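Local coordinates for protein chinitase A (Streptomyces coelicolor, PDB 3EBV) that probably hydrolyses internal glycosidic bonds of chitin as a family 18 endochitinase, this chain being its TIM-barrel catalytic domain, at residues Thr174-Gln179 with Gly212-Ser217; Val219-Pro224 with Ala242-Leu247; Arg266-Trp271 with Ala289-Leu294. One frame throughout, in Å; residues are numbered along the deposited sequence.

Interaction 1. Residues Thr174-Gln179 with Gly212-Ser217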
loop_
_atom_site.group_PDB
_atom_site.type_symbol
_atom_site.label_atom_id
_atom_site.label_comp_id
_atom_site.label_asym_id
_atom_site.label_seq_id
_atom_site.Cartn_x
_atom_site.Cartn_y
_atom_site.Cartn_z
ATOM N N THR A 174 5.583 -8.245 3.010
ATOM C CA THR A 174 6.558 -7.317 2.432
ATOM C C THR A 174 6.548 -5.967 3.180
ATOM O O THR A 174 7.556 -5.596 3.808
ATOM C CB THR A 174 6.293 -7.089 0.934
ATOM O OG1 THR A 174 6.194 -8.395 0.293
ATOM C CG2 THR A 174 7.417 -6.283 0.315
ATOM N N VAL A 175 5.396 -5.274 3.137
ATOM C CA VAL A 175 5.337 -3.962 3.794
ATOM C C VAL A 175 3.911 -3.576 4.087
ATOM O O VAL A 175 2.980 -3.875 3.318
ATOM C CB VAL A 175 6.053 -2.870 2.940
ATOM C CG1 VAL A 175 5.451 -2.750 1.526
ATOM C CG2 VAL A 175 6.050 -1.522 3.625
ATOM N N VAL A 176 3.761 -2.914 5.247
ATOM C CA VAL A 176 2.505 -2.254 5.632
ATOM C C VAL A 176 2.654 -0.801 5.245
ATOM O O VAL A 176 3.383 -0.045 5.898
ATOM C CB VAL A 176 2.202 -2.368 7.136
ATOM C CG1 VAL A 176 0.905 -1.655 7.475
ATOM C CG2 VAL A 176 2.050 -3.865 7.523
ATOM N N ASN A 177 1.974 -0.400 4.169
ATOM C CA ASN A 177 1.917 1.011 3.745
ATOM C C ASN A 177 0.643 1.643 4.321
ATOM O O ASN A 177 -0.388 1.717 3.648
ATOM C CB ASN A 177 1.867 1.118 2.217
ATOM C CG ASN A 177 3.156 0.665 1.532
ATOM O OD1 ASN A 177 4.269 1.055 1.933
ATOM N ND2 ASN A 177 3.003 -0.124 0.415
HETATM N N MSE A 178 0.680 2.023 5.593
HETATM C CA MSE A 178 -0.529 2.626 6.168
HETATM C C MSE A 178 -0.896 3.931 5.452
HETATM O O MSE A 178 -0.022 4.629 4.916
HETATM C CB MSE A 178 -0.370 2.877 7.693
HETATM C CG MSE A 178 -1.647 3.423 8.309
HETATM SE SE MSE A 178 -1.510 3.316 10.279
HETATM C CE MSE A 178 -0.294 4.772 10.609
ATOM N N GLN A 179 -2.215 4.218 5.447
ATOM C CA GLN A 179 -2.724 5.435 4.831
ATOM C C GLN A 179 -2.732 6.522 5.926
ATOM O O GLN A 179 -3.651 6.609 6.766
ATOM C CB GLN A 179 -4.164 5.216 4.328
ATOM C CG GLN A 179 -4.278 4.104 3.304
ATOM C CD GLN A 179 -5.736 3.922 2.878
ATOM O OE1 GLN A 179 -6.453 4.897 2.608
ATOM N NE2 GLN A 179 -6.179 2.669 2.839
ATOM N N GLY A 212 6.133 -2.254 17.744
ATOM C CA GLY A 212 5.093 -3.207 18.038
ATOM C C GLY A 212 5.247 -4.558 17.347
ATOM O O GLY A 212 4.282 -5.304 17.262
ATOM N N GLY A 213 6.440 -4.822 16.845
ATOM C CA GLY A 213 6.773 -6.171 16.337
ATOM C C GLY A 213 6.945 -6.304 14.836
ATOM O O GLY A 213 7.238 -7.403 14.356
ATOM N N LEU A 214 6.759 -5.226 14.085
ATOM C CA LEU A 214 7.052 -5.211 12.634
ATOM C C LEU A 214 8.491 -4.790 12.412
ATOM O O LEU A 214 9.009 -3.892 13.117
ATOM C CB LEU A 214 6.080 -4.299 11.879
ATOM C CG LEU A 214 4.622 -4.770 11.939
ATOM C CD1 LEU A 214 3.762 -3.717 11.260
ATOM C CD2 LEU A 214 4.425 -6.132 11.245
ATOM N N ALA A 215 9.169 -5.434 11.457
ATOM C CA ALA A 215 10.536 -5.032 11.102
ATOM C C ALA A 215 10.509 -3.661 10.373
ATOM O O ALA A 215 9.491 -3.307 9.757
ATOM C CB ALA A 215 11.203 -6.096 10.183
ATOM N N PRO A 216 11.602 -2.905 10.432
ATOM C CA PRO A 216 11.615 -1.623 9.714
ATOM C C PRO A 216 11.314 -1.804 8.229
ATOM O O PRO A 216 10.644 -0.951 7.633
ATOM C CB PRO A 216 13.031 -1.084 9.972
ATOM C CG PRO A 216 13.360 -1.660 11.346
ATOM C CD PRO A 216 12.815 -3.071 11.273
ATOM N N SER A 217 11.793 -2.895 7.615
ATOM C CA SER A 217 11.520 -3.113 6.206
ATOM C C SER A 217 10.051 -3.372 5.935
ATOM O O SER A 217 9.658 -3.435 4.746
ATOM C CB SER A 217 12.294 -4.324 5.661
ATOM O OG SER A 217 11.911 -5.475 6.357
HETATM O O HOH W 1 9.941 -6.956 4.552
#

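Interaction 2. Residues Val219-Pro224 with Ala242-Leu247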
loop_
_atom_site.group_PDB
_atom_site.type_symbol
_atom_site.label_atom_id
_atom_site.label_comp_id
_atom_site.label_asym_id
_atom_site.label_seq_id
_atom_site.Cartn_x
_atom_site.Cartn_y
_atom_site.Cartn_z
ATOM N N VAL A 219 7.568 -1.404 7.202
ATOM C CA VAL A 219 6.807 -0.168 7.500
ATOM C C VAL A 219 7.055 0.873 6.410
ATOM O O VAL A 219 8.209 1.194 6.101
ATOM C CB VAL A 219 7.232 0.401 8.870
ATOM C CG1 VAL A 219 6.511 1.740 9.172
ATOM C CG2 VAL A 219 6.911 -0.614 9.996
ATOM N N GLY A 220 5.949 1.318 5.779
ATOM C CA GLY A 220 6.024 2.333 4.698
ATOM C C GLY A 220 5.072 3.488 5.031
ATOM O O GLY A 220 4.004 3.272 5.620
ATOM N N LEU A 221 5.472 4.702 4.616
ATOM C CA LEU A 221 4.658 5.904 4.899
ATOM C C LEU A 221 3.772 6.198 3.673
ATOM O O LEU A 221 4.292 6.658 2.649
ATOM C CB LEU A 221 5.564 7.134 5.205
ATOM C CG LEU A 221 6.588 6.888 6.335
ATOM C CD1 LEU A 221 7.278 8.207 6.529
ATOM C CD2 LEU A 221 5.919 6.507 7.634
ATOM N N GLY A 222 2.456 5.966 3.818
ATOM C CA GLY A 222 1.513 6.210 2.691
ATOM C C GLY A 222 0.859 7.596 2.815
ATOM O O GLY A 222 0.294 7.930 3.838
ATOM N N LEU A 223 0.945 8.359 1.722
ATOM C CA LEU A 223 0.425 9.741 1.695
ATOM C C LEU A 223 -0.360 9.980 0.409
ATOM O O LEU A 223 -0.151 9.298 -0.597
ATOM C CB LEU A 223 1.593 10.755 1.704
ATOM C CG LEU A 223 2.251 11.155 3.038
ATOM C CD1 LEU A 223 1.222 11.677 4.013
ATOM C CD2 LEU A 223 3.076 9.949 3.633
ATOM N N PRO A 224 -1.217 11.022 0.405
ATOM C CA PRO A 224 -1.867 11.421 -0.866
ATOM C C PRO A 224 -0.817 12.082 -1.771
ATOM O O PRO A 224 0.053 12.854 -1.286
ATOM C CB PRO A 224 -2.919 12.478 -0.420
ATOM C CG PRO A 224 -3.054 12.306 1.093
ATOM C CD PRO A 224 -1.612 11.910 1.495
ATOM N N ALA A 242 11.316 14.560 5.445
ATOM C CA ALA A 242 11.705 14.807 6.837
ATOM C C ALA A 242 11.328 13.644 7.748
ATOM O O ALA A 242 12.118 13.232 8.630
ATOM C CB ALA A 242 11.108 16.088 7.331
ATOM N N ALA A 243 10.120 13.110 7.587
ATOM C CA ALA A 243 9.722 11.988 8.425
ATOM C C ALA A 243 10.635 10.768 8.184
ATOM O O ALA A 243 10.980 10.032 9.108
ATOM C CB ALA A 243 8.233 11.620 8.128
ATOM N N LEU A 244 10.944 10.520 6.910
ATOM C CA LEU A 244 11.868 9.423 6.575
ATOM C C LEU A 244 13.227 9.640 7.259
ATOM O O LEU A 244 13.759 8.689 7.818
ATOM C CB LEU A 244 12.043 9.327 5.050
ATOM C CG LEU A 244 10.783 8.853 4.294
ATOM C CD1 LEU A 244 11.090 9.110 2.798
ATOM C CD2 LEU A 244 10.497 7.384 4.566
ATOM N N ASP A 245 13.728 10.874 7.178
ATOM C CA ASP A 245 15.012 11.229 7.847
ATOM C C ASP A 245 14.886 10.998 9.342
ATOM O O ASP A 245 15.823 10.506 9.992
ATOM C CB ASP A 245 15.359 12.681 7.585
ATOM C CG ASP A 245 15.791 12.930 6.147
ATOM O OD1 ASP A 245 15.992 11.937 5.400
ATOM O OD2 ASP A 245 15.925 14.129 5.841
ATOM N N CYS A 246 13.778 11.437 9.919
ATOM C CA CYS A 246 13.651 11.353 11.372
ATOM C C CYS A 246 13.714 9.904 11.840
ATOM O O CYS A 246 14.465 9.528 12.789
ATOM C CB CYS A 246 12.353 12.056 11.779
ATOM S SG CYS A 246 11.950 11.941 13.558
ATOM N N LEU A 247 12.967 9.040 11.160
ATOM C CA LEU A 247 12.904 7.626 11.550
ATOM C C LEU A 247 14.216 6.908 11.234
ATOM O O LEU A 247 14.634 6.069 12.024
ATOM C CB LEU A 247 11.755 6.929 10.793
ATOM C CG LEU A 247 10.368 7.396 11.295
ATOM C CD1 LEU A 247 9.253 6.999 10.249
ATOM C CD2 LEU A 247 10.015 6.805 12.640
#

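Interaction 3. Residues Arg266-Trp271 with Ala289-Leu294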
loop_
_atom_site.group_PDB
_atom_site.type_symbol
_atom_site.label_atom_id
_atom_site.label_comp_id
_atom_site.label_asym_id
_atom_site.label_seq_id
_atom_site.Cartn_x
_atom_site.Cartn_y
_atom_site.Cartn_z
ATOM N N ARG A 266 11.247 0.760 5.138
ATOM C CA ARG A 266 11.075 0.395 3.713
ATOM C C ARG A 266 11.060 1.613 2.792
ATOM O O ARG A 266 11.744 1.661 1.773
ATOM C CB ARG A 266 9.787 -0.407 3.504
ATOM C CG ARG A 266 9.539 -0.797 2.021
ATOM C CD ARG A 266 10.580 -1.760 1.516
ATOM N NE ARG A 266 10.330 -3.032 2.157
ATOM C CZ ARG A 266 10.716 -4.201 1.672
ATOM N NH1 ARG A 266 11.432 -4.258 0.558
ATOM N NH2 ARG A 266 10.409 -5.305 2.347
ATOM N N GLY A 267 10.223 2.602 3.113
ATOM C CA GLY A 267 10.041 3.739 2.210
ATOM C C GLY A 267 8.678 4.369 2.345
ATOM O O GLY A 267 8.180 4.590 3.461
ATOM N N ALA A 268 8.063 4.624 1.180
ATOM C CA ALA A 268 6.839 5.425 1.144
ATOM C C ALA A 268 5.884 4.858 0.135
ATOM O O ALA A 268 6.231 3.973 -0.653
ATOM C CB ALA A 268 7.153 6.920 0.836
HETATM N N MSE A 269 4.659 5.372 0.194
HETATM C CA MSE A 269 3.587 4.901 -0.709
HETATM C C MSE A 269 2.737 6.117 -1.059
HETATM O O MSE A 269 2.619 7.060 -0.260
HETATM C CB MSE A 269 2.719 3.853 0.010
HETATM C CG MSE A 269 1.466 3.430 -0.784
HETATM SE SE MSE A 269 -0.079 4.658 -0.431
HETATM C CE MSE A 269 -0.917 3.701 1.059
ATOM N N THR A 270 2.121 6.117 -2.261
ATOM C CA THR A 270 1.134 7.175 -2.538
ATOM C C THR A 270 -0.109 6.691 -3.295
ATOM O O THR A 270 -0.037 5.805 -4.188
ATOM C CB THR A 270 1.767 8.374 -3.275
ATOM O OG1 THR A 270 0.875 9.500 -3.238
ATOM C CG2 THR A 270 2.085 8.035 -4.713
ATOM N N TRP A 271 -1.228 7.308 -2.890
ATOM C CA TRP A 271 -2.468 7.265 -3.673
ATOM C C TRP A 271 -2.509 8.604 -4.409
ATOM O O TRP A 271 -2.629 9.646 -3.738
ATOM C CB TRP A 271 -3.652 7.167 -2.722
ATOM C CG TRP A 271 -4.947 7.218 -3.506
ATOM C CD1 TRP A 271 -5.724 8.331 -3.706
ATOM C CD2 TRP A 271 -5.558 6.140 -4.216
ATOM N NE1 TRP A 271 -6.809 7.997 -4.521
ATOM C CE2 TRP A 271 -6.732 6.659 -4.824
ATOM C CE3 TRP A 271 -5.237 4.785 -4.378
ATOM C CZ2 TRP A 271 -7.584 5.853 -5.613
ATOM C CZ3 TRP A 271 -6.066 3.988 -5.149
ATOM C CH2 TRP A 271 -7.238 4.529 -5.749
ATOM N N ALA A 289 13.376 10.206 -5.214
ATOM C CA ALA A 289 14.812 10.486 -5.123
ATOM C C ALA A 289 15.252 10.275 -3.668
ATOM O O ALA A 289 16.316 9.703 -3.412
ATOM C CB ALA A 289 15.123 11.914 -5.555
ATOM N N HIS A 290 14.432 10.727 -2.720
ATOM C CA HIS A 290 14.854 10.662 -1.310
ATOM C C HIS A 290 14.905 9.227 -0.810
ATOM O O HIS A 290 15.870 8.808 -0.121
ATOM C CB HIS A 290 13.932 11.484 -0.430
ATOM C CG HIS A 290 14.588 11.922 0.838
ATOM N ND1 HIS A 290 15.491 12.968 0.861
ATOM C CD2 HIS A 290 14.501 11.462 2.111
ATOM C CE1 HIS A 290 15.918 13.142 2.105
ATOM N NE2 HIS A 290 15.339 12.239 2.880
ATOM N N VAL A 291 13.881 8.442 -1.150
ATOM C CA VAL A 291 13.820 7.037 -0.729
ATOM C C VAL A 291 14.970 6.245 -1.346
ATOM O O VAL A 291 15.613 5.432 -0.656
ATOM C CB VAL A 291 12.439 6.397 -1.068
ATOM C CG1 VAL A 291 12.451 4.859 -0.941
ATOM C CG2 VAL A 291 11.340 7.006 -0.174
ATOM N N HIS A 292 15.243 6.477 -2.632
ATOM C CA HIS A 292 16.273 5.722 -3.349
ATOM C C HIS A 292 17.681 6.170 -2.976
ATOM O O HIS A 292 18.667 5.549 -3.397
ATOM C CB HIS A 292 16.010 5.763 -4.851
ATOM C CG HIS A 292 14.715 5.106 -5.204
ATOM N ND1 HIS A 292 13.829 5.620 -6.146
ATOM C CD2 HIS A 292 14.134 3.996 -4.697
ATOM C CE1 HIS A 292 12.768 4.834 -6.202
ATOM N NE2 HIS A 292 12.921 3.843 -5.334
ATOM N N ALA A 293 17.762 7.254 -2.210
ATOM C CA ALA A 293 19.034 7.669 -1.598
ATOM C C ALA A 293 19.208 7.167 -0.152
ATOM O O ALA A 293 20.301 7.343 0.414
ATOM C CB ALA A 293 19.175 9.162 -1.652
ATOM N N LEU A 294 18.175 6.580 0.470
ATOM C CA LEU A 294 18.340 5.982 1.816
ATOM C C LEU A 294 19.286 4.778 1.698
ATOM O O LEU A 294 20.331 4.757 2.365
ATOM C CB LEU A 294 17.003 5.539 2.463
ATOM C CG LEU A 294 15.787 6.476 2.599
ATOM C CD1 LEU A 294 14.541 5.696 3.033
ATOM C CD2 LEU A 294 16.049 7.624 3.572
#

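Interaction 1. Residues Thr174-Gln179 with Gly212-Ser217
Where Thr174 meets Ser217, the flat guanidinium of Arg266, from outside the pair, turns its NE/NH2 edge to their two carbonyl oxygens, which lie on opposite sides of its plane, Thr174 O the farther from it. NE gives a hydrogen bond to Ser217 O and NH2 a weak one to Thr174 O. The two oxygens stand 3.2 Å apart; both are acceptors, so neither can bond the other. Beside them, Val175 CB comes to 4.1 Å from Ser217 O. In the TIM barrel this joins strand 175-179 to the loop that leads from helix 199-210 into the neighbouring parallel strand 219-224, completing a beta-alpha-beta crossover at the end where the strands begin. Farther up the loop the contact is apolar: Leu214 points at the strand, and its CD1 meets Val176 CG2 at 4.1 Å, the two side chains crossing at about a right angle. Gln209 packs on both residues, while Phe163 and Leu167 of helix 161-168 flank Leu214 and Ala166 of the same helix touches Val176. A water ties backbone to side chain: it donates to Thr174 O at 2.8 Å and lies 3.1 Å from Ser217 OG, which chi1 of 61° turns toward it.

Interaction 2. Residues Val219-Pro224 with Ala242-Leu247
Leu221 meets Ala243, Leu244 and Leu247 through methyl groups alone, a wholly apolar contact between strand 219-224 and helix 237-249. With chi2 at -176° the leucine chain is extended, carrying CD1 forward to the helix surface. There CD1 touches Ala243 CB at 3.9 Å and Leu244 CD2 also at 3.9 Å, so a single methyl is shared by two successive helix residues. Leu244 does not aim straight at the strand; it runs past Leu221 in the opposite direction and makes its contact with a terminal methyl. The other branch, Leu221 CD2, reaches Leu247 CD1 at a looser 4.3 Å. Backbone bonding sets the partners in place: Leu247 N donates to Ala243 O at 3.0 Å, putting these two residues one turn apart on the same helix face, while Leu221 is held by main-chain bonds to Gly267 and Met269 of the next strand. Covalently, a disulfide from Cys246 to Cys253 ties the helix to the loop that follows it. The short segments run nearly antiparallel, at 162° with axes 10.3 Å apart, as expected where an outer helix of a (beta/alpha)8 TIM barrel lies against its parallel strands.

Interaction 3. Residues Arg266-Trp271 with Ala289-Leu294
Val291 presents its two methyls to the start of strand 267-271, CG1 over Arg266 O and Gly267 CA, CG2 at Ala268. CG1 lies 4.1 Å from Gly267 CA and 4.3 Å from Arg266 O, so it rests mainly against bare backbone. CG2 reaches the next residue, 4.3 Å from Ala268 CB. The fork is set by chi1 of 167°, which places CG1 anti to the backbone N and CG2 anti to the carbonyl carbon. Gly267 has a phi of 152°, and its backbone angles call for glycine: a CB would be jammed against the carbonyl O of Arg266. It would also crowd Val291 CG1, at 3.2 Å, so the bare main chain lets the valine come down on it. The valine side chain also touches Leu244 of helix 237-249, beside CG2, and Val7 of strand 6-12. These neighbours belong to the TIM barrel: strand 267-271 runs parallel between 6-12 and 219-224, closing the ring, and helix 282-292 packs on its outer side as the last helix of the chain. Leu294 N bonds Val291 O at 3.0 Å where the chain turns at its modelled end. The turns beside Val291 are tied down by their histidines: His290 NE2 bonds Asp245 OD1 of helix 237-249, and His292 NE2 bonds Asp31 OD2. Backbone bonds from Arg266 and Ala268 to Ala6 fix the strand's first residues against 6-12; the first bond of the Arg266 side chain points away from the helix, and bends at chi2 and chi3 then bring NH1 to Leu3 O.

In the fold
Along the chain the three interactions follow in series, each closing before the next opens, and all feed one sheet, the wall of the TIM barrel. Strands 175-179, 219-224 and 267-271 lie side by side in parallel. Centres of interactions 2 and 3 are about 8 Å apart, those of 1 and 2 about 11 Å, and those of 1 and 3 about 14 Å. Val176 O to Gly220 N (2.9 Å) joins the strands of interactions 1 and 2, Leu221 O to Met269 N (2.8 Å) those of 2 and 3, and Arg266 of interaction 3 bonds Ser217 O of interaction 1. Interactions 2 and 3 set helices 237-249 and 282-292 outside neighbouring strands; interaction 1 joins a strand to the loop entering the next.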